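Local coordinates for protein TP_0956 (Treponema pallidum subsp. pallidum, PDB 3U64), which probably serves as the tetratricopeptide-repeat, protein-binding T-component lipoprotein of a TRAP-type transporter in the syphilis spirochaete, at residues E198-Y209 with K222-Y233. Residues are numbered along the deposited sequence; the frame is centred on the assembly and turned at random.
Sequences EGAVWNVLTKFY and KAHTAFEHLTRY
Trp202 of 198-209 enters as a knob among Ala226, His229, Leu230 and Tyr233 of 222-233, in an antiparallel helix hairpin of the kind that builds tetratricopeptide-repeat folds; the segment axes come within 7.8 Å, their N-to-C directions 159° apart. The aromatic contacts gather on this indole. With CG of Trp202 anti to its carbonyl carbon (chi1 -60°), one ring face lies against His229, whose CB makes a CH-pi contact 3.5 Å from the centroid of the five-membered ring, while the imidazole forms an offset stack on the six-membered ring, planes 11° apart. Tyr233 lies nearly parallel to the five-membered ring but is slid aside with little overlap. NE1 of Trp202 donates a hydrogen bond to Pro194 O, outside the two segments. At the other end, Lys222 CB sits over a face of the Tyr209 ring, 3.9 Å from its centroid.

Small residues and aliphatic carbons bring the backbones close along the contact. Tyr209 CB meets Ala223 CB at 3.7 Å. Gly199, having no side chain, leaves room for Leu230 CD1, 3.3 Å from Gly199 O, and for Tyr233 CB against Gly199 N. Leu230 CD2 lies beside Asn203, whose ND2 hydrogen-bonds Thr244 OG1 of helix 240-250.

No direct hydrogen bond joins the two segments, but one water bridges Glu198 OE2 and Tyr233 O. Thr206 instead turns its hydroxyl back on its own helix: OG1 donates to Trp202 O at 2.7 Å, from the face of that carbonyl opposite to Thr206 N.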
ATOM      1  N   GLU A 198     -28.551 -13.325   6.656  1.00 49.70           N
ATOM      2  CA  GLU A 198     -29.656 -12.515   6.159  1.00 46.17           C
ATOM      3  C   GLU A 198     -29.962 -12.782   4.677  1.00 41.70           C
ATOM      4  O   GLU A 198     -30.205 -11.853   3.904  1.00 38.54           O
ATOM      5  CB  GLU A 198     -29.352 -11.030   6.403  1.00 42.72           C
ATOM      6  CG  GLU A 198     -29.080 -10.721   7.872  1.00 40.72           C
ATOM      7  CD  GLU A 198     -28.697  -9.271   8.119  1.00 57.80           C
ATOM      8  OE1 GLU A 198     -27.513  -8.922   7.902  1.00 58.56           O
ATOM      9  OE2 GLU A 198     -29.580  -8.481   8.540  1.00 60.78           O
ATOM     10  N   GLY A 199     -29.937 -14.056   4.291  1.00 36.90           N
ATOM     11  CA  GLY A 199     -30.281 -14.461   2.937  1.00 35.44           C
ATOM     12  C   GLY A 199     -29.213 -14.220   1.872  1.00 42.21           C
ATOM     13  O   GLY A 199     -29.528 -14.196   0.686  1.00 38.88           O
ATOM     14  N   ALA A 200     -27.954 -14.061   2.277  1.00 35.53           N
ATOM     15  CA  ALA A 200     -26.876 -13.763   1.323  1.00 29.97           C
ATOM     16  C   ALA A 200     -26.755 -14.760   0.154  1.00 33.78           C
ATOM     17  O   ALA A 200     -26.368 -14.381  -0.968  1.00 33.45           O
ATOM     18  CB  ALA A 200     -25.547 -13.662   2.049  1.00 30.79           C
ATOM     19  N   VAL A 201     -27.056 -16.033   0.414  1.00 32.73           N
ATOM     20  CA  VAL A 201     -26.983 -17.053  -0.632  1.00 29.49           C
ATOM     21  C   VAL A 201     -28.001 -16.774  -1.751  1.00 40.31           C
ATOM     22  O   VAL A 201     -27.683 -16.894  -2.929  1.00 36.55           O
ATOM     23  CB  VAL A 201     -27.210 -18.476  -0.088  1.00 33.54           C
ATOM     24  CG1 VAL A 201     -26.809 -19.514  -1.148  1.00 34.82           C
ATOM     25  CG2 VAL A 201     -26.434 -18.683   1.196  1.00 32.54           C
ATOM     26  N   TRP A 202     -29.219 -16.400  -1.363  1.00 31.38           N
ATOM     27  CA  TRP A 202     -30.280 -16.123  -2.315  1.00 33.57           C
ATOM     28  C   TRP A 202     -29.917 -14.967  -3.201  1.00 36.94           C
ATOM     29  O   TRP A 202     -30.346 -14.902  -4.357  1.00 42.58           O
ATOM     30  CB  TRP A 202     -31.578 -15.789  -1.589  1.00 31.98           C
ATOM     31  CG  TRP A 202     -32.035 -16.900  -0.735  1.00 30.40           C
ATOM     32  CD1 TRP A 202     -32.012 -16.950   0.623  1.00 33.06           C
ATOM     33  CD2 TRP A 202     -32.560 -18.153  -1.180  1.00 35.41           C
ATOM     34  NE1 TRP A 202     -32.503 -18.151   1.057  1.00 39.97           N
ATOM     35  CE2 TRP A 202     -32.857 -18.909  -0.028  1.00 39.33           C
ATOM     36  CE3 TRP A 202     -32.836 -18.698  -2.437  1.00 39.60           C
ATOM     37  CZ2 TRP A 202     -33.417 -20.192  -0.093  1.00 40.73           C
ATOM     38  CZ3 TRP A 202     -33.388 -19.978  -2.500  1.00 42.67           C
ATOM     39  CH2 TRP A 202     -33.668 -20.707  -1.332  1.00 41.37           C
ATOM     40  N   ASN A 203     -29.150 -14.041  -2.639  1.00 31.66           N
ATOM     41  CA  ASN A 203     -28.678 -12.886  -3.384  1.00 35.58           C
ATOM     42  C   ASN A 203     -27.753 -13.305  -4.538  1.00 33.95           C
ATOM     43  O   ASN A 203     -27.954 -12.909  -5.688  1.00 33.19           O
ATOM     44  CB  ASN A 203     -27.995 -11.884  -2.438  1.00 36.84           C
ATOM     45  CG  ASN A 203     -27.564 -10.615  -3.148  1.00 39.19           C
ATOM     46  OD1 ASN A 203     -26.382 -10.261  -3.169  1.00 40.08           O
ATOM     47  ND2 ASN A 203     -28.518  -9.941  -3.764  1.00 32.34           N
ATOM     48  N   VAL A 204     -26.746 -14.118  -4.236  1.00 30.68           N
ATOM     49  CA  VAL A 204     -25.848 -14.598  -5.283  1.00 28.61           C
ATOM     50  C   VAL A 204     -26.606 -15.454  -6.306  1.00 36.16           C
ATOM     51  O   VAL A 204     -26.354 -15.354  -7.498  1.00 35.38           O
ATOM     52  CB  VAL A 204     -24.649 -15.362  -4.708  1.00 34.96           C
ATOM     53  CG1 VAL A 204     -23.781 -15.893  -5.826  1.00 32.91           C
ATOM     54  CG2 VAL A 204     -23.841 -14.454  -3.797  1.00 36.81           C
ATOM     55  N   LEU A 205     -27.562 -16.261  -5.849  1.00 34.54           N
ATOM     56  CA  LEU A 205     -28.330 -17.103  -6.772  1.00 36.86           C
ATOM     57  C   LEU A 205     -29.204 -16.259  -7.698  1.00 38.40           C
ATOM     58  O   LEU A 205     -29.356 -16.570  -8.891  1.00 40.58           O
ATOM     59  CB  LEU A 205     -29.174 -18.151  -6.024  1.00 31.84           C
ATOM     60  CG  LEU A 205     -28.365 -19.310  -5.452  1.00 37.40           C
ATOM     61  CD1 LEU A 205     -29.215 -20.229  -4.565  1.00 33.03           C
ATOM     62  CD2 LEU A 205     -27.726 -20.079  -6.603  1.00 36.61           C
ATOM     63  N   THR A 206     -29.794 -15.202  -7.151  1.00 33.68           N
ATOM     64  CA  THR A 206     -30.635 -14.320  -7.967  1.00 38.59           C
ATOM     65  C   THR A 206     -29.794 -13.794  -9.119  1.00 35.80           C
ATOM     66  O   THR A 206     -30.179 -13.882 -10.280  1.00 37.70           O
ATOM     67  CB  THR A 206     -31.179 -13.133  -7.163  1.00 30.20           C
ATOM     68  OG1 THR A 206     -31.946 -13.628  -6.056  1.00 43.76           O
ATOM     69  CG2 THR A 206     -32.090 -12.246  -8.052  1.00 25.90           C
ATOM     70  N   LYS A 207     -28.617 -13.284  -8.783  1.00 37.61           N
ATOM     71  CA  LYS A 207     -27.718 -12.737  -9.779  1.00 40.63           C
ATOM     72  C   LYS A 207     -27.286 -13.792 -10.785  1.00 43.27           C
ATOM     73  O   LYS A 207     -27.283 -13.532 -11.980  1.00 40.05           O
ATOM     74  CB  LYS A 207     -26.524 -12.058  -9.117  1.00 30.84           C
ATOM     75  CG  LYS A 207     -26.945 -10.846  -8.310  1.00 31.85           C
ATOM     76  CD  LYS A 207     -25.770  -9.948  -7.887  1.00 30.98           C
ATOM     77  CE  LYS A 207     -25.043 -10.517  -6.694  1.00 49.73           C
ATOM     78  NZ  LYS A 207     -23.945  -9.600  -6.255  1.00 59.63           N
ATOM     79  N   PHE A 208     -26.964 -14.996 -10.321  1.00 47.09           N
ATOM     80  CA  PHE A 208     -26.570 -16.029 -11.262  1.00 39.11           C
ATOM     81  C   PHE A 208     -27.700 -16.353 -12.233  1.00 35.26           C
ATOM     82  O   PHE A 208     -27.501 -16.329 -13.452  1.00 36.47           O
ATOM     83  CB  PHE A 208     -26.106 -17.323 -10.569  1.00 47.89           C
ATOM     84  CG  PHE A 208     -25.940 -18.493 -11.533  1.00 47.15           C
ATOM     85  CD1 PHE A 208     -24.748 -18.670 -12.257  1.00 42.97           C
ATOM     86  CD2 PHE A 208     -26.987 -19.383 -11.748  1.00 39.42           C
ATOM     87  CE1 PHE A 208     -24.601 -19.736 -13.172  1.00 37.32           C
ATOM     88  CE2 PHE A 208     -26.849 -20.454 -12.649  1.00 41.98           C
ATOM     89  CZ  PHE A 208     -25.655 -20.628 -13.362  1.00 41.46           C
ATOM     90  N   TYR A 209     -28.882 -16.666 -11.702  1.00 39.33           N
ATOM     91  CA  TYR A 209     -29.999 -17.116 -12.550  1.00 36.48           C
ATOM     92  C   TYR A 209     -30.383 -16.063 -13.551  1.00 39.53           C
ATOM     93  O   TYR A 209     -30.693 -16.385 -14.683  1.00 41.04           O
ATOM     94  CB  TYR A 209     -31.222 -17.487 -11.717  1.00 37.09           C
ATOM     95  CG  TYR A 209     -31.014 -18.744 -10.934  1.00 39.45           C
ATOM     96  CD1 TYR A 209     -30.384 -19.841 -11.511  1.00 38.96           C
ATOM     97  CD2 TYR A 209     -31.417 -18.830  -9.611  1.00 46.55           C
ATOM     98  CE1 TYR A 209     -30.171 -21.000 -10.790  1.00 38.61           C
ATOM     99  CE2 TYR A 209     -31.209 -19.977  -8.881  1.00 44.19           C
ATOM    100  CZ  TYR A 209     -30.584 -21.056  -9.470  1.00 44.74           C
ATOM    101  OH  TYR A 209     -30.381 -22.193  -8.727  1.00 52.33           O
ATOM    102  N   LYS A 222     -36.552 -18.701 -12.004  1.00 49.30           N
ATOM    103  CA  LYS A 222     -35.651 -19.083 -10.924  1.00 46.11           C
ATOM    104  C   LYS A 222     -35.120 -17.853 -10.215  1.00 48.70           C
ATOM    105  O   LYS A 222     -35.074 -17.812  -8.991  1.00 49.26           O
ATOM    106  CB  LYS A 222     -34.469 -19.897 -11.452  1.00 45.92           C
ATOM    107  CG  LYS A 222     -34.804 -21.319 -11.830  1.00 50.42           C
ATOM    108  CD  LYS A 222     -33.544 -22.082 -12.230  1.00 58.82           C
ATOM    109  CE  LYS A 222     -33.824 -23.576 -12.369  1.00 69.46           C
ATOM    110  NZ  LYS A 222     -32.595 -24.362 -12.661  1.00 69.27           N
ATOM    111  N   ALA A 223     -34.717 -16.847 -10.987  1.00 44.52           N
ATOM    112  CA  ALA A 223     -34.144 -15.654 -10.395  1.00 40.65           C
ATOM    113  C   ALA A 223     -35.136 -14.958  -9.470  1.00 45.50           C
ATOM    114  O   ALA A 223     -34.763 -14.491  -8.390  1.00 53.87           O
ATOM    115  CB  ALA A 223     -33.639 -14.696 -11.468  1.00 41.28           C
ATOM    116  N   HIS A 224     -36.395 -14.898  -9.885  1.00 41.02           N
ATOM    117  CA  HIS A 224     -37.440 -14.234  -9.098  1.00 49.20           C
ATOM    118  C   HIS A 224     -37.756 -14.946  -7.790  1.00 54.17           C
ATOM    119  O   HIS A 224     -37.940 -14.304  -6.756  1.00 48.38           O
ATOM    120  CB  HIS A 224     -38.728 -14.068  -9.916  1.00 47.85           C
ATOM    121  CG  HIS A 224     -38.674 -12.926 -10.883  1.00 60.33           C
ATOM    122  ND1 HIS A 224     -38.121 -13.040 -12.142  1.00 64.80           N
ATOM    123  CD2 HIS A 224     -39.082 -11.641 -10.766  1.00 61.82           C
ATOM    124  CE1 HIS A 224     -38.207 -11.878 -12.764  1.00 69.11           C
ATOM    125  NE2 HIS A 224     -38.786 -11.012 -11.952  1.00 67.58           N
ATOM    126  N   THR A 225     -37.821 -16.273  -7.845  1.00 51.04           N
ATOM    127  CA  THR A 225     -38.064 -17.074  -6.655  1.00 48.82           C
ATOM    128  C   THR A 225     -36.902 -16.936  -5.661  1.00 49.09           C
ATOM    129  O   THR A 225     -37.114 -16.848  -4.445  1.00 47.76           O
ATOM    130  CB  THR A 225     -38.273 -18.550  -7.025  1.00 51.41           C
ATOM    131  OG1 THR A 225     -39.467 -18.677  -7.816  1.00 58.14           O
ATOM    132  CG2 THR A 225     -38.388 -19.406  -5.768  1.00 51.03           C
ATOM    133  N   ALA A 226     -35.675 -16.916  -6.175  1.00 44.81           N
ATOM    134  CA  ALA A 226     -34.522 -16.712  -5.309  1.00 42.17           C
ATOM    135  C   ALA A 226     -34.619 -15.331  -4.636  1.00 40.06           C
ATOM    136  O   ALA A 226     -34.425 -15.208  -3.422  1.00 41.03           O
ATOM    137  CB  ALA A 226     -33.219 -16.877  -6.090  1.00 40.29           C
ATOM    138  N   PHE A 227     -34.975 -14.309  -5.413  1.00 34.40           N
ATOM    139  CA  PHE A 227     -35.187 -12.979  -4.857  1.00 31.57           C
ATOM    140  C   PHE A 227     -36.301 -12.909  -3.804  1.00 42.33           C
ATOM    141  O   PHE A 227     -36.185 -12.170  -2.825  1.00 42.00           O
ATOM    142  CB  PHE A 227     -35.457 -11.922  -5.940  1.00 34.64           C
ATOM    143  CG  PHE A 227     -35.416 -10.513  -5.399  1.00 33.83           C
ATOM    144  CD1 PHE A 227     -34.205  -9.863  -5.240  1.00 33.93           C
ATOM    145  CD2 PHE A 227     -36.582  -9.872  -4.980  1.00 42.16           C
ATOM    146  CE1 PHE A 227     -34.141  -8.565  -4.699  1.00 38.35           C
ATOM    147  CE2 PHE A 227     -36.535  -8.581  -4.444  1.00 42.28           C
ATOM    148  CZ  PHE A 227     -35.316  -7.926  -4.303  1.00 41.02           C
ATOM    149  N   GLU A 228     -37.390 -13.645  -4.023  1.00 39.71           N
ATOM    150  CA  GLU A 228     -38.452 -13.741  -3.034  1.00 44.21           C
ATOM    151  C   GLU A 228     -37.940 -14.298  -1.696  1.00 52.07           C
ATOM    152  O   GLU A 228     -38.323 -13.810  -0.635  1.00 52.01           O
ATOM    153  CB  GLU A 228     -39.613 -14.589  -3.566  1.00 60.74           C
ATOM    154  CG  GLU A 228     -40.635 -13.787  -4.375  1.00 76.62           C
ATOM    155  CD  GLU A 228     -41.881 -14.587  -4.727  1.00 95.77           C
ATOM    156  OE1 GLU A 228     -41.867 -15.833  -4.575  1.00 99.31           O
ATOM    157  OE2 GLU A 228     -42.879 -13.965  -5.155  1.00103.79           O
ATOM    158  N   HIS A 229     -37.079 -15.315  -1.740  1.00 41.87           N
ATOM    159  CA  HIS A 229     -36.503 -15.837  -0.506  1.00 48.16           C
ATOM    160  C   HIS A 229     -35.623 -14.776   0.165  1.00 44.05           C
ATOM    161  O   HIS A 229     -35.667 -14.609   1.381  1.00 37.37           O
ATOM    162  CB  HIS A 229     -35.699 -17.112  -0.760  1.00 48.79           C
ATOM    163  CG  HIS A 229     -36.541 -18.336  -0.930  1.00 56.27           C
ATOM    164  ND1 HIS A 229     -36.907 -19.142   0.129  1.00 61.78           N
ATOM    165  CD2 HIS A 229     -37.074 -18.907  -2.037  1.00 56.01           C
ATOM    166  CE1 HIS A 229     -37.631 -20.149  -0.317  1.00 60.98           C
ATOM    167  NE2 HIS A 229     -37.747 -20.031  -1.629  1.00 64.08           N
ATOM    168  N   LEU A 230     -34.837 -14.061  -0.638  1.00 40.80           N
ATOM    169  CA  LEU A 230     -33.956 -13.011  -0.118  1.00 46.03           C
ATOM    170  C   LEU A 230     -34.729 -11.972   0.706  1.00 47.79           C
ATOM    171  O   LEU A 230     -34.313 -11.599   1.809  1.00 48.65           O
ATOM    172  CB  LEU A 230     -33.188 -12.330  -1.257  1.00 41.50           C
ATOM    173  CG  LEU A 230     -32.317 -11.109  -0.933  1.00 40.74           C
ATOM    174  CD1 LEU A 230     -31.215 -11.418   0.097  1.00 32.29           C
ATOM    175  CD2 LEU A 230     -31.703 -10.564  -2.217  1.00 41.15           C
ATOM    176  N   THR A 231     -35.862 -11.521   0.181  1.00 41.11           N
ATOM    177  CA  THR A 231     -36.660 -10.492   0.863  1.00 50.79           C
ATOM    178  C   THR A 231     -37.182 -10.944   2.232  1.00 48.18           C
ATOM    179  O   THR A 231     -37.481 -10.117   3.090  1.00 44.88           O
ATOM    180  CB  THR A 231     -37.860 -10.051   0.017  1.00 51.98           C
ATOM    181  OG1 THR A 231     -38.649 -11.201  -0.315  1.00 57.53           O
ATOM    182  CG2 THR A 231     -37.397  -9.366  -1.257  1.00 46.92           C
ATOM    183  N   ARG A 232     -37.293 -12.253   2.435  1.00 45.93           N
ATOM    184  CA  ARG A 232     -37.742 -12.775   3.721  1.00 47.04           C
ATOM    185  C   ARG A 232     -36.695 -12.567   4.816  1.00 46.58           C
ATOM    186  O   ARG A 232     -37.041 -12.438   5.989  1.00 52.42           O
ATOM    187  CB  ARG A 232     -38.083 -14.274   3.618  1.00 60.53           C
ATOM    188  CG  ARG A 232     -39.243 -14.599   2.683  1.00 66.98           C
ATOM    189  CD  ARG A 232     -40.216 -13.448   2.671  1.00 73.42           C
ATOM    190  NE  ARG A 232     -41.328 -13.638   1.755  1.00 78.20           N
ATOM    191  CZ  ARG A 232     -42.529 -14.062   2.124  1.00 88.42           C
ATOM    192  NH1 ARG A 232     -42.770 -14.363   3.397  1.00 94.56           N
ATOM    193  NH2 ARG A 232     -43.487 -14.189   1.219  1.00 93.56           N
ATOM    194  N   TYR A 233     -35.422 -12.536   4.431  1.00 38.77           N
ATOM    195  CA  TYR A 233     -34.338 -12.580   5.402  1.00 44.35           C
ATOM    196  C   TYR A 233     -33.485 -11.325   5.490  1.00 49.12           C
ATOM    197  O   TYR A 233     -32.756 -11.149   6.463  1.00 50.22           O
ATOM    198  CB  TYR A 233     -33.423 -13.768   5.100  1.00 41.70           C
ATOM    199  CG  TYR A 233     -34.148 -15.097   5.066  1.00 45.03           C
ATOM    200  CD1 TYR A 233     -34.673 -15.655   6.226  1.00 52.89           C
ATOM    201  CD2 TYR A 233     -34.303 -15.794   3.880  1.00 46.23           C
ATOM    202  CE1 TYR A 233     -35.333 -16.872   6.203  1.00 51.83           C
ATOM    203  CE2 TYR A 233     -34.962 -17.008   3.842  1.00 46.72           C
ATOM    204  CZ  TYR A 233     -35.476 -17.546   5.010  1.00 51.53           C
ATOM    205  OH  TYR A 233     -36.139 -18.760   4.980  1.00 53.73           O
TER
HETATM  206  O   HOH W   1     -32.374  -9.089   8.764  1.00 51.22           O